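Local structure of NADH dehydrogenase, putative (Plasmodium falciparum, 5JWC) at residues Thr55-Arg60 and Lys113-Ile118; Ile31-Ser36 and Asn42-Ile47; Lys360-Asn365 and Ser369-Leu374. The protein probably oxidises NADH and passes the electrons through its bound FAD to ubiquinone, as a type 2 NADH dehydrogenase of the malaria parasite. One frame throughout, in Å; residues are numbered along the deposited sequence.

Contact 1. Residues Thr55-Arg60 and Lys113-Ile118; sequences TLISPR and KYINCI. With FAD (flavin-adenine dinucleotide), chain C.
I57 and I115 reach toward each other tip to tip, with I57 CD1 3.8 Å from I115 CD1. The I57 side chain keeps CG1 beside its backbone N, anti to the carbonyl carbon (chi1 -62°). This sends the long branch at I115 and leaves the short branch to C117, where I57 CG2 lies 4.2 Å from C117 SG. One branched side chain thus covers two alternate residues of the strand, both of which face the same way. Isoleucine suits these places because branching at CB fits the extended backbone and offers two apolar arms; the compact thiol of C117 meets the short branch of I57. No hydrogen bond links the two segments, so van der Waals packing alone carries this buried contact.

From S58 on, the segment turns to the cofactor. In an ST turn, S58 OG accepts from R60 N at 3.2 Å, a nearly straight bond (163°) that fixes the bend. The ring of P59 packs on the adenine, with P59 CD 3.4 Å from FAD N3A, a rigid apolar surface for a flat base. One face of the R60 guanidinium lies against the ribose hydroxyl FAD O3B, which sits off toward the rim, 3.3 Å from R60 NH2. A salt bridge to D157 and a bond from R60 NE to Y62 O keep that plane oriented.

The contact spans more than one strand of the mixed FAD-domain sheet: strand 99-109 runs between 53-57, to which it is parallel, and 114-118, to which it is antiparallel. L103 touches I57, L127 of strand 124-128 packs on both isoleucines, and L34 of strand 30-34 reaches I115 and I57.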
loop_
_atom_site.group_PDB
_atom_site.type_symbol
_atom_site.label_atom_id
_atom_site.label_comp_id
_atom_site.label_asym_id
_atom_site.label_seq_id
_atom_site.Cartn_x
_atom_site.Cartn_y
_atom_site.Cartn_z
ATOM N N THR A 55 15.694 0.827 24.938
ATOM C CA THR A 55 14.330 0.841 24.440
ATOM C C THR A 55 14.121 2.023 23.501
ATOM O O THR A 55 14.409 3.168 23.861
ATOM C CB THR A 55 13.293 0.904 25.601
ATOM O OG1 THR A 55 13.530 -0.179 26.510
ATOM C CG2 THR A 55 11.886 0.788 25.068
ATOM N N LEU A 56 13.635 1.747 22.294
ATOM C CA LEU A 56 13.269 2.813 21.394
ATOM C C LEU A 56 11.777 3.049 21.475
ATOM O O LEU A 56 10.960 2.112 21.426
ATOM C CB LEU A 56 13.707 2.506 19.956
ATOM C CG LEU A 56 13.631 3.680 18.968
ATOM C CD1 LEU A 56 14.735 3.494 17.883
ATOM C CD2 LEU A 56 12.260 3.800 18.313
ATOM N N ILE A 57 11.429 4.319 21.599
ATOM C CA ILE A 57 10.057 4.728 21.737
ATOM C C ILE A 57 9.689 5.699 20.622
ATOM O O ILE A 57 10.317 6.747 20.470
ATOM C CB ILE A 57 9.836 5.392 23.107
ATOM C CG1 ILE A 57 10.127 4.382 24.210
ATOM C CG2 ILE A 57 8.424 5.863 23.227
ATOM C CD1 ILE A 57 10.079 4.974 25.576
ATOM N N SER A 58 8.668 5.351 19.854
ATOM C CA SER A 58 8.211 6.186 18.752
ATOM C C SER A 58 6.809 5.777 18.347
ATOM O O SER A 58 6.483 4.595 18.421
ATOM C CB SER A 58 9.161 6.063 17.556
ATOM O OG SER A 58 8.644 6.770 16.454
ATOM N N PRO A 59 5.971 6.735 17.918
ATOM C CA PRO A 59 4.635 6.328 17.459
ATOM C C PRO A 59 4.689 5.632 16.098
ATOM O O PRO A 59 3.691 5.070 15.654
ATOM C CB PRO A 59 3.867 7.654 17.373
ATOM C CG PRO A 59 4.942 8.687 17.117
ATOM C CD PRO A 59 6.153 8.198 17.887
ATOM N N ARG A 60 5.856 5.670 15.462
ATOM C CA ARG A 60 6.075 5.083 14.144
ATOM C C ARG A 60 6.936 3.840 14.298
ATOM O O ARG A 60 8.097 3.930 14.731
ATOM C CB ARG A 60 6.764 6.102 13.221
ATOM C CG ARG A 60 6.632 5.855 11.730
ATOM C CD ARG A 60 7.352 6.960 10.936
ATOM N NE ARG A 60 8.798 6.854 11.083
ATOM C CZ ARG A 60 9.667 7.753 10.622
ATOM N NH1 ARG A 60 9.230 8.826 9.972
ATOM N NH2 ARG A 60 10.967 7.566 10.797
ATOM N N LYS A 113 14.174 11.748 36.237
ATOM C CA LYS A 113 14.686 10.776 35.257
ATOM C C LYS A 113 13.639 9.785 34.748
ATOM O O LYS A 113 13.885 8.585 34.671
ATOM C CB LYS A 113 15.872 10.034 35.871
ATOM C CG LYS A 113 16.994 11.008 36.257
ATOM C CD LYS A 113 18.236 10.346 36.830
ATOM C CE LYS A 113 18.533 9.002 36.245
ATOM N NZ LYS A 113 19.639 8.360 37.023
ATOM N N TYR A 114 12.467 10.301 34.410
ATOM C CA TYR A 114 11.459 9.521 33.711
ATOM C C TYR A 114 10.744 10.365 32.665
ATOM O O TYR A 114 10.863 11.596 32.648
ATOM C CB TYR A 114 10.439 8.917 34.701
ATOM C CG TYR A 114 9.469 9.907 35.296
ATOM C CD1 TYR A 114 9.732 10.524 36.520
ATOM C CD2 TYR A 114 8.278 10.210 34.656
ATOM C CE1 TYR A 114 8.832 11.437 37.070
ATOM C CE2 TYR A 114 7.377 11.116 35.194
ATOM C CZ TYR A 114 7.657 11.723 36.400
ATOM O OH TYR A 114 6.751 12.627 36.918
ATOM N N ILE A 115 9.995 9.695 31.793
ATOM C CA ILE A 115 9.180 10.368 30.791
ATOM C C ILE A 115 7.728 9.912 30.899
ATOM O O ILE A 115 7.457 8.804 31.350
ATOM C CB ILE A 115 9.666 10.082 29.340
ATOM C CG1 ILE A 115 9.650 8.574 29.056
ATOM C CG2 ILE A 115 11.056 10.672 29.096
ATOM C CD1 ILE A 115 9.972 8.199 27.606
ATOM N N ASN A 116 6.809 10.771 30.482
ATOM C CA ASN A 116 5.430 10.375 30.236
ATOM C C ASN A 116 5.150 10.193 28.748
ATOM O O ASN A 116 5.482 11.065 27.935
ATOM C CB ASN A 116 4.453 11.408 30.792
ATOM C CG ASN A 116 4.294 11.313 32.293
ATOM O OD1 ASN A 116 4.638 10.301 32.904
ATOM N ND2 ASN A 116 3.758 12.367 32.895
ATOM N N CYS A 117 4.526 9.070 28.403
ATOM C CA CYS A 117 4.112 8.794 27.028
ATOM C C CYS A 117 2.617 8.507 26.953
ATOM O O CYS A 117 1.980 8.248 27.971
ATOM C CB CYS A 117 4.881 7.600 26.463
ATOM S SG CYS A 117 6.677 7.759 26.542
ATOM N N ILE A 118 2.059 8.534 25.748
ATOM C CA ILE A 118 0.714 8.016 25.527
ATOM C C ILE A 118 0.712 6.989 24.399
ATOM O O ILE A 118 1.564 7.042 23.505
ATOM C CB ILE A 118 -0.299 9.118 25.163
ATOM C CG1 ILE A 118 0.213 9.943 23.978
ATOM C CG2 ILE A 118 -0.572 9.990 26.353
ATOM C CD1 ILE A 118 -0.803 10.901 23.419
HETATM P PA FAD C . 13.192 12.046 11.655
HETATM O O1A FAD C . 12.044 12.775 11.019
HETATM O O2A FAD C . 13.994 11.230 10.704
HETATM O O5B FAD C . 12.667 11.126 12.868
HETATM C C5B FAD C . 11.909 11.657 13.931
HETATM C C4B FAD C . 11.260 10.471 14.626
HETATM O O4B FAD C . 10.702 10.898 15.852
HETATM C C3B FAD C . 10.120 9.885 13.789
HETATM O O3B FAD C . 10.167 8.478 13.892
HETATM C C2B FAD C . 8.878 10.362 14.508
HETATM O O2B FAD C . 7.821 9.444 14.347
HETATM C C1B FAD C . 9.396 10.374 15.942
HETATM N N9A FAD C . 8.646 11.221 16.872
HETATM C C8A FAD C . 8.035 12.427 16.620
HETATM N N7A FAD C . 7.480 12.856 17.781
HETATM C C5A FAD C . 7.730 11.951 18.754
HETATM C C6A FAD C . 7.391 11.912 20.097
HETATM N N6A FAD C . 6.753 12.939 20.659
HETATM N N1A FAD C . 7.805 10.843 20.858
HETATM C C2A FAD C . 8.545 9.825 20.285
HETATM N N3A FAD C . 8.876 9.870 18.944
HETATM C C4A FAD C . 8.464 10.917 18.194
HETATM N N1 FAD C . 18.445 14.801 4.264
HETATM C C2 FAD C . 19.612 14.553 3.594
HETATM O O2 FAD C . 20.675 14.603 4.201
HETATM N N3 FAD C . 19.604 14.230 2.247
HETATM C C4 FAD C . 18.431 14.143 1.544
HETATM O O4 FAD C . 18.458 13.841 0.343
HETATM C C4X FAD C . 17.237 14.379 2.216
HETATM N N5 FAD C . 16.032 14.303 1.554
HETATM C C5X FAD C . 14.852 14.544 2.249
HETATM C C6 FAD C . 13.639 14.446 1.594
HETATM C C7 FAD C . 12.443 14.683 2.262
HETATM C C7M FAD C . 11.143 14.576 1.499
HETATM C C8 FAD C . 12.460 15.007 3.612
HETATM C C8M FAD C . 11.182 15.269 4.353
HETATM C C9 FAD C . 13.683 15.102 4.278
HETATM C C9A FAD C . 14.878 14.865 3.602
HETATM N N10 FAD C . 16.095 14.950 4.257
HETATM C C10 FAD C . 17.257 14.704 3.575
HETATM C "C1'" FAD C . 16.175 15.348 5.701
HETATM C "C2'" FAD C . 16.095 14.222 6.699
HETATM O "O2'" FAD C . 14.914 13.503 6.477
HETATM C "C3'" FAD C . 16.004 14.848 8.079
HETATM O "O3'" FAD C . 17.066 15.749 8.293
HETATM C "C4'" FAD C . 16.052 13.702 9.075
HETATM O "O4'" FAD C . 14.803 13.065 8.998
HETATM C "C5'" FAD C . 16.323 14.164 10.499
HETATM O "O5'" FAD C . 16.419 13.006 11.302
HETATM P P FAD C . 15.700 12.976 12.744
HETATM O O1P FAD C . 16.040 11.675 13.435
HETATM O O2P FAD C . 16.136 14.217 13.471
HETATM O O3P FAD C . 14.118 13.124 12.419
#

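Contact 2. Residues Ile31-Ser36 and Asn42-Ile47; sequences IIILGS and NFLLNI. With FAD (flavin-adenine dinucleotide), chain C.
I33 and F43 meet through complementary torsions: I33 holds CG1 beside its backbone N (chi1 -54°), extending CD1 toward the helix, while F43 swings its ring anti to the backbone N (chi1 -173°), back toward the strand. This is the packing of the first strand on the first helix of a Rossmann-type beta-alpha-beta unit, here the one that binds the FAD. The axes of 31-34 and 42-46 come within 10.1 Å at 148°, so the helix runs roughly back along the strand.

The two side chains approach obliquely, and I33 CD1 comes to 3.5 Å from F43 CD2. The same methyl also meets L44 CD1 at 4.2 Å, so one isoleucine tip touches two successive helix residues. Further back along the strand, I31 CG2 lies 4.2 Å from F43 CE2, while the other branch of I31 meets I47 end to end, I31 CD1 to I47 CD1 at 4.1 Å. Alternation in the strand turns I31 and I33 to the helix; I32 and L34 belong to the other face of the sheet. Large apolar groups suit this buried interface, F43 being broad enough to serve both isoleucines. F43 O accepts from both N46 N and I47 N as the chain reaches I47.

At the strand's end the chain passes to the cofactor. G35, the first glycine of a GxGxxG pattern, has no side chain to keep the ribose away, and its CA lies 3.3 Å from FAD O4B. S36 OG is held by R60 O and S58 OG, and S36 N donates to FAD O3B at 3.1 Å.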
loop_
_atom_site.group_PDB
_atom_site.type_symbol
_atom_site.label_atom_id
_atom_site.label_comp_id
_atom_site.label_asym_id
_atom_site.label_seq_id
_atom_site.Cartn_x
_atom_site.Cartn_y
_atom_site.Cartn_z
ATOM N N ILE A 31 18.908 3.023 28.453
ATOM C CA ILE A 31 18.857 4.098 27.469
ATOM C C ILE A 31 17.499 4.080 26.775
ATOM O O ILE A 31 17.117 3.073 26.173
ATOM C CB ILE A 31 19.953 3.970 26.389
ATOM C CG1 ILE A 31 21.349 3.898 27.000
ATOM C CG2 ILE A 31 19.850 5.127 25.411
ATOM C CD1 ILE A 31 22.432 3.539 25.987
ATOM N N ILE A 32 16.768 5.182 26.868
ATOM C CA ILE A 32 15.564 5.349 26.074
ATOM C C ILE A 32 15.881 6.231 24.865
ATOM O O ILE A 32 16.426 7.323 25.016
ATOM C CB ILE A 32 14.409 5.976 26.878
ATOM C CG1 ILE A 32 13.916 5.016 27.980
ATOM C CG2 ILE A 32 13.268 6.349 25.953
ATOM C CD1 ILE A 32 12.657 5.495 28.653
ATOM N N ILE A 33 15.562 5.739 23.675
ATOM C CA ILE A 33 15.678 6.521 22.445
ATOM C C ILE A 33 14.297 7.013 22.031
ATOM O O ILE A 33 13.370 6.205 21.869
ATOM C CB ILE A 33 16.258 5.680 21.309
ATOM C CG1 ILE A 33 17.570 5.047 21.725
ATOM C CG2 ILE A 33 16.424 6.518 20.019
ATOM C CD1 ILE A 33 17.919 3.867 20.835
ATOM N N LEU A 34 14.141 8.321 21.862
ATOM C CA LEU A 34 12.873 8.841 21.383
ATOM C C LEU A 34 12.992 9.105 19.894
ATOM O O LEU A 34 13.778 9.954 19.483
ATOM C CB LEU A 34 12.478 10.122 22.098
ATOM C CG LEU A 34 12.366 10.052 23.616
ATOM C CD1 LEU A 34 11.851 11.409 24.137
ATOM C CD2 LEU A 34 11.443 8.897 24.025
ATOM N N GLY A 35 12.211 8.386 19.095
ATOM C CA GLY A 35 12.187 8.611 17.651
ATOM C C GLY A 35 12.767 7.428 16.903
ATOM O O GLY A 35 13.801 6.849 17.305
ATOM N N SER A 36 12.104 7.067 15.809
ATOM C CA SER A 36 12.557 5.965 14.969
ATOM C C SER A 36 13.020 6.488 13.599
ATOM O O SER A 36 12.790 5.857 12.568
ATOM C CB SER A 36 11.437 4.927 14.790
ATOM O OG SER A 36 10.200 5.540 14.407
ATOM N N ASN A 42 19.442 5.032 13.526
ATOM C CA ASN A 42 20.862 4.726 13.376
ATOM C C ASN A 42 21.560 4.593 14.733
ATOM O O ASN A 42 22.531 3.868 14.855
ATOM C CB ASN A 42 21.566 5.756 12.493
ATOM C CG ASN A 42 21.248 5.547 11.029
ATOM O OD1 ASN A 42 21.789 4.660 10.395
ATOM N ND2 ASN A 42 20.324 6.327 10.511
ATOM N N PHE A 43 21.051 5.257 15.756
ATOM C CA PHE A 43 21.605 5.044 17.092
ATOM C C PHE A 43 21.365 3.579 17.500
ATOM O O PHE A 43 22.267 2.890 18.004
ATOM C CB PHE A 43 20.963 6.004 18.091
ATOM C CG PHE A 43 21.597 5.970 19.470
ATOM C CD1 PHE A 43 22.538 6.926 19.839
ATOM C CD2 PHE A 43 21.231 5.000 20.397
ATOM C CE1 PHE A 43 23.119 6.921 21.130
ATOM C CE2 PHE A 43 21.804 4.968 21.677
ATOM C CZ PHE A 43 22.750 5.935 22.041
ATOM N N LEU A 44 20.133 3.122 17.286
ATOM C CA LEU A 44 19.746 1.745 17.567
ATOM C C LEU A 44 20.621 0.751 16.800
ATOM O O LEU A 44 21.029 -0.274 17.344
ATOM C CB LEU A 44 18.261 1.523 17.212
ATOM C CG LEU A 44 17.645 0.165 17.576
ATOM C CD1 LEU A 44 17.310 0.137 19.079
ATOM C CD2 LEU A 44 16.398 -0.165 16.719
ATOM N N LEU A 45 20.902 1.039 15.535
ATOM C CA LEU A 45 21.690 0.127 14.734
ATOM C C LEU A 45 23.085 -0.080 15.311
ATOM O O LEU A 45 23.685 -1.112 15.070
ATOM C CB LEU A 45 21.814 0.591 13.276
ATOM C CG LEU A 45 20.540 0.466 12.427
ATOM C CD1 LEU A 45 20.781 0.951 10.982
ATOM C CD2 LEU A 45 19.856 -0.907 12.493
ATOM N N ASN A 46 23.607 0.894 16.054
ATOM C CA ASN A 46 25.008 0.828 16.499
ATOM C C ASN A 46 25.245 0.659 18.008
ATOM O O ASN A 46 26.352 0.312 18.417
ATOM C CB ASN A 46 25.760 2.081 16.017
ATOM C CG ASN A 46 27.265 1.973 16.205
ATOM O OD1 ASN A 46 27.903 1.041 15.708
ATOM N ND2 ASN A 46 27.847 2.957 16.899
ATOM N N ILE A 47 24.229 0.903 18.826
ATOM C CA ILE A 47 24.400 0.852 20.271
ATOM C C ILE A 47 24.566 -0.610 20.716
ATOM O O ILE A 47 23.898 -1.505 20.196
ATOM C CB ILE A 47 23.222 1.524 20.992
ATOM C CG1 ILE A 47 23.518 1.692 22.488
ATOM C CG2 ILE A 47 21.896 0.780 20.719
ATOM C CD1 ILE A 47 24.756 2.564 22.771
HETATM P PA FAD C . 13.192 12.046 11.655
HETATM O O1A FAD C . 12.044 12.775 11.019
HETATM O O2A FAD C . 13.994 11.230 10.704
HETATM O O5B FAD C . 12.667 11.126 12.868
HETATM C C5B FAD C . 11.909 11.657 13.931
HETATM C C4B FAD C . 11.260 10.471 14.626
HETATM O O4B FAD C . 10.702 10.898 15.852
HETATM C C3B FAD C . 10.120 9.885 13.789
HETATM O O3B FAD C . 10.167 8.478 13.892
HETATM C C2B FAD C . 8.878 10.362 14.508
HETATM O O2B FAD C . 7.821 9.444 14.347
HETATM C C1B FAD C . 9.396 10.374 15.942
HETATM N N9A FAD C . 8.646 11.221 16.872
HETATM C C8A FAD C . 8.035 12.427 16.620
HETATM N N7A FAD C . 7.480 12.856 17.781
HETATM C C5A FAD C . 7.730 11.951 18.754
HETATM C C6A FAD C . 7.391 11.912 20.097
HETATM N N6A FAD C . 6.753 12.939 20.659
HETATM N N1A FAD C . 7.805 10.843 20.858
HETATM C C2A FAD C . 8.545 9.825 20.285
HETATM N N3A FAD C . 8.876 9.870 18.944
HETATM C C4A FAD C . 8.464 10.917 18.194
HETATM N N1 FAD C . 18.445 14.801 4.264
HETATM C C2 FAD C . 19.612 14.553 3.594
HETATM O O2 FAD C . 20.675 14.603 4.201
HETATM N N3 FAD C . 19.604 14.230 2.247
HETATM C C4 FAD C . 18.431 14.143 1.544
HETATM O O4 FAD C . 18.458 13.841 0.343
HETATM C C4X FAD C . 17.237 14.379 2.216
HETATM N N5 FAD C . 16.032 14.303 1.554
HETATM C C5X FAD C . 14.852 14.544 2.249
HETATM C C6 FAD C . 13.639 14.446 1.594
HETATM C C7 FAD C . 12.443 14.683 2.262
HETATM C C7M FAD C . 11.143 14.576 1.499
HETATM C C8 FAD C . 12.460 15.007 3.612
HETATM C C8M FAD C . 11.182 15.269 4.353
HETATM C C9 FAD C . 13.683 15.102 4.278
HETATM C C9A FAD C . 14.878 14.865 3.602
HETATM N N10 FAD C . 16.095 14.950 4.257
HETATM C C10 FAD C . 17.257 14.704 3.575
HETATM C "C1'" FAD C . 16.175 15.348 5.701
HETATM C "C2'" FAD C . 16.095 14.222 6.699
HETATM O "O2'" FAD C . 14.914 13.503 6.477
HETATM C "C3'" FAD C . 16.004 14.848 8.079
HETATM O "O3'" FAD C . 17.066 15.749 8.293
HETATM C "C4'" FAD C . 16.052 13.702 9.075
HETATM O "O4'" FAD C . 14.803 13.065 8.998
HETATM C "C5'" FAD C . 16.323 14.164 10.499
HETATM O "O5'" FAD C . 16.419 13.006 11.302
HETATM P P FAD C . 15.700 12.976 12.744
HETATM O O1P FAD C . 16.040 11.675 13.435
HETATM O O2P FAD C . 16.136 14.217 13.471
HETATM O O3P FAD C . 14.118 13.124 12.419
#

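Contact 3. Residues Lys360-Asn365 and Ser369-Leu374; sequences KILTGN and SEALKL
L362 packs against A371 and L372 across a short loop joining two helices of the helical insertion domain: helix 355-361 has just ended, and helix 369-374 follows. L362 keeps CG beside its backbone N, anti to the carbonyl carbon (chi1 -66°), from where its two methyls reach the second helix. That helix starts with S369, whose CB points away from L362 and whose OG bonds to K398 N. A371 turns its CB toward the other segment, 4.4 Å from L362 CD1; so small a residue lets the leucine lie close to the helix backbone, with L362 CD2 3.9 Å from A371 O. L372 points its CB away, yet L372 CD1 lies 4.5 Å from L362 CD2, and L372 also touches Y409 and I413 of helix 403-416, where F406 touches L362. K373 also faces away and forms a salt bridge with E394, a polar role suited to a partly exposed position, while K373 N donates to S369 O in regular helical fashion. At L374 the backbone N gives weak bonds to E370 O and A371 O. A371 O also accepts from a water at 2.8 Å, and that water accepts from T363 N at 3.1 Å.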
loop_
_atom_site.group_PDB
_atom_site.type_symbol
_atom_site.label_atom_id
_atom_site.label_comp_id
_atom_site.label_asym_id
_atom_site.label_seq_id
_atom_site.Cartn_x
_atom_site.Cartn_y
_atom_site.Cartn_z
ATOM N N LYS A 360 48.299 29.486 26.575
ATOM C CA LYS A 360 49.319 28.577 27.116
ATOM C C LYS A 360 49.576 27.393 26.185
ATOM O O LYS A 360 50.721 27.014 25.968
ATOM C CB LYS A 360 48.907 28.083 28.504
ATOM C CG LYS A 360 48.708 29.204 29.516
ATOM C CD LYS A 360 48.520 28.672 30.932
ATOM C CE LYS A 360 47.853 29.728 31.816
ATOM N NZ LYS A 360 47.569 29.208 33.184
ATOM N N ILE A 361 48.509 26.813 25.643
ATOM C CA ILE A 361 48.618 25.685 24.718
ATOM C C ILE A 361 49.441 26.027 23.463
ATOM O O ILE A 361 50.197 25.199 22.946
ATOM C CB ILE A 361 47.208 25.194 24.296
ATOM C CG1 ILE A 361 46.483 24.575 25.493
ATOM C CG2 ILE A 361 47.288 24.186 23.162
ATOM C CD1 ILE A 361 45.057 24.186 25.195
ATOM N N LEU A 362 49.296 27.258 22.985
ATOM C CA LEU A 362 49.969 27.702 21.764
ATOM C C LEU A 362 51.497 27.704 21.885
ATOM O O LEU A 362 52.067 28.114 22.899
ATOM C CB LEU A 362 49.460 29.085 21.337
ATOM C CG LEU A 362 47.989 29.079 20.902
ATOM C CD1 LEU A 362 47.631 30.324 20.090
ATOM C CD2 LEU A 362 47.630 27.804 20.128
ATOM N N THR A 363 52.138 27.194 20.837
ATOM C CA THR A 363 53.589 27.032 20.774
ATOM C C THR A 363 54.297 28.304 20.288
ATOM O O THR A 363 54.005 28.843 19.217
ATOM C CB THR A 363 53.951 25.835 19.842
ATOM O OG1 THR A 363 53.994 24.626 20.609
ATOM C CG2 THR A 363 55.307 26.025 19.160
ATOM N N GLY A 364 55.207 28.785 21.132
ATOM C CA GLY A 364 55.980 29.992 20.894
ATOM C C GLY A 364 55.353 31.101 21.727
ATOM O O GLY A 364 54.487 30.819 22.566
ATOM N N ASN A 365 55.793 32.344 21.532
ATOM C CA ASN A 365 55.274 33.470 22.317
ATOM C C ASN A 365 54.355 34.408 21.529
ATOM O O ASN A 365 53.775 35.333 22.107
ATOM C CB ASN A 365 56.411 34.277 22.946
ATOM C CG ASN A 365 57.235 33.462 23.929
ATOM O OD1 ASN A 365 58.251 32.867 23.573
ATOM N ND2 ASN A 365 56.795 33.438 25.186
ATOM N N SER A 369 47.160 33.775 14.034
ATOM C CA SER A 369 46.146 32.839 13.575
ATOM C C SER A 369 46.826 31.571 13.068
ATOM O O SER A 369 46.252 30.486 13.134
ATOM C CB SER A 369 45.259 33.473 12.501
ATOM O OG SER A 369 45.986 33.717 11.314
ATOM N N GLU A 370 48.054 31.701 12.570
ATOM C CA GLU A 370 48.775 30.529 12.096
ATOM C C GLU A 370 49.200 29.645 13.261
ATOM O O GLU A 370 49.227 28.418 13.144
ATOM C CB GLU A 370 49.995 30.931 11.274
ATOM C CG GLU A 370 50.534 29.789 10.436
ATOM C CD GLU A 370 49.492 29.244 9.470
ATOM O OE1 GLU A 370 49.488 28.014 9.245
ATOM O OE2 GLU A 370 48.672 30.041 8.947
ATOM N N ALA A 371 49.532 30.277 14.380
ATOM C CA ALA A 371 49.874 29.548 15.594
ATOM C C ALA A 371 48.663 28.741 16.064
ATOM O O ALA A 371 48.788 27.568 16.401
ATOM C CB ALA A 371 50.349 30.502 16.679
ATOM N N LEU A 372 47.497 29.381 16.089
ATOM C CA LEU A 372 46.257 28.703 16.451
ATOM C C LEU A 372 45.994 27.532 15.504
ATOM O O LEU A 372 45.661 26.437 15.942
ATOM C CB LEU A 372 45.083 29.675 16.433
ATOM C CG LEU A 372 43.693 29.152 16.796
ATOM C CD1 LEU A 372 43.654 28.598 18.225
ATOM C CD2 LEU A 372 42.648 30.252 16.612
ATOM N N LYS A 373 46.167 27.755 14.205
ATOM C CA LYS A 373 45.891 26.704 13.227
ATOM C C LYS A 373 46.843 25.522 13.387
ATOM O O LYS A 373 46.517 24.400 13.001
ATOM C CB LYS A 373 45.968 27.253 11.800
ATOM C CG LYS A 373 45.340 26.337 10.769
ATOM C CD LYS A 373 45.707 26.743 9.348
ATOM C CE LYS A 373 45.070 25.792 8.341
ATOM N NZ LYS A 373 45.478 26.089 6.934
ATOM N N LEU A 374 48.016 25.771 13.959
ATOM C CA LEU A 374 48.978 24.704 14.190
ATOM C C LEU A 374 48.534 23.751 15.307
ATOM O O LEU A 374 48.921 22.592 15.304
ATOM C CB LEU A 374 50.360 25.293 14.503
ATOM C CG LEU A 374 51.166 25.690 13.258
ATOM C CD1 LEU A 374 52.455 26.423 13.613
ATOM C CD2 LEU A 374 51.483 24.455 12.432
HETATM O O HOH W 1 51.071 26.810 17.909
#

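How the contacts relate
From the N terminus, contact 2 comes first, closing the short strand-turn-helix loop between 31-36 and 42-47. The chain then returns to the sheet, and contact 1 closes a longer loop, joining 55-60 to 113-118 over 52 intervening residues. The three contacts follow in series; none nests or crosses. Contacts 1 and 2 nevertheless touch, because strands 30-34 and 53-57 are neighbours: I57 N lies 2.7 Å from I33 O, a probable hydrogen bond, and both contacts reach the FAD. Contact 3 closes a short loop between helices 355-361 and 369-374 in the helical insertion domain, its centre about 40 Å from that of contact 2 and about 47 Å from that of contact 1.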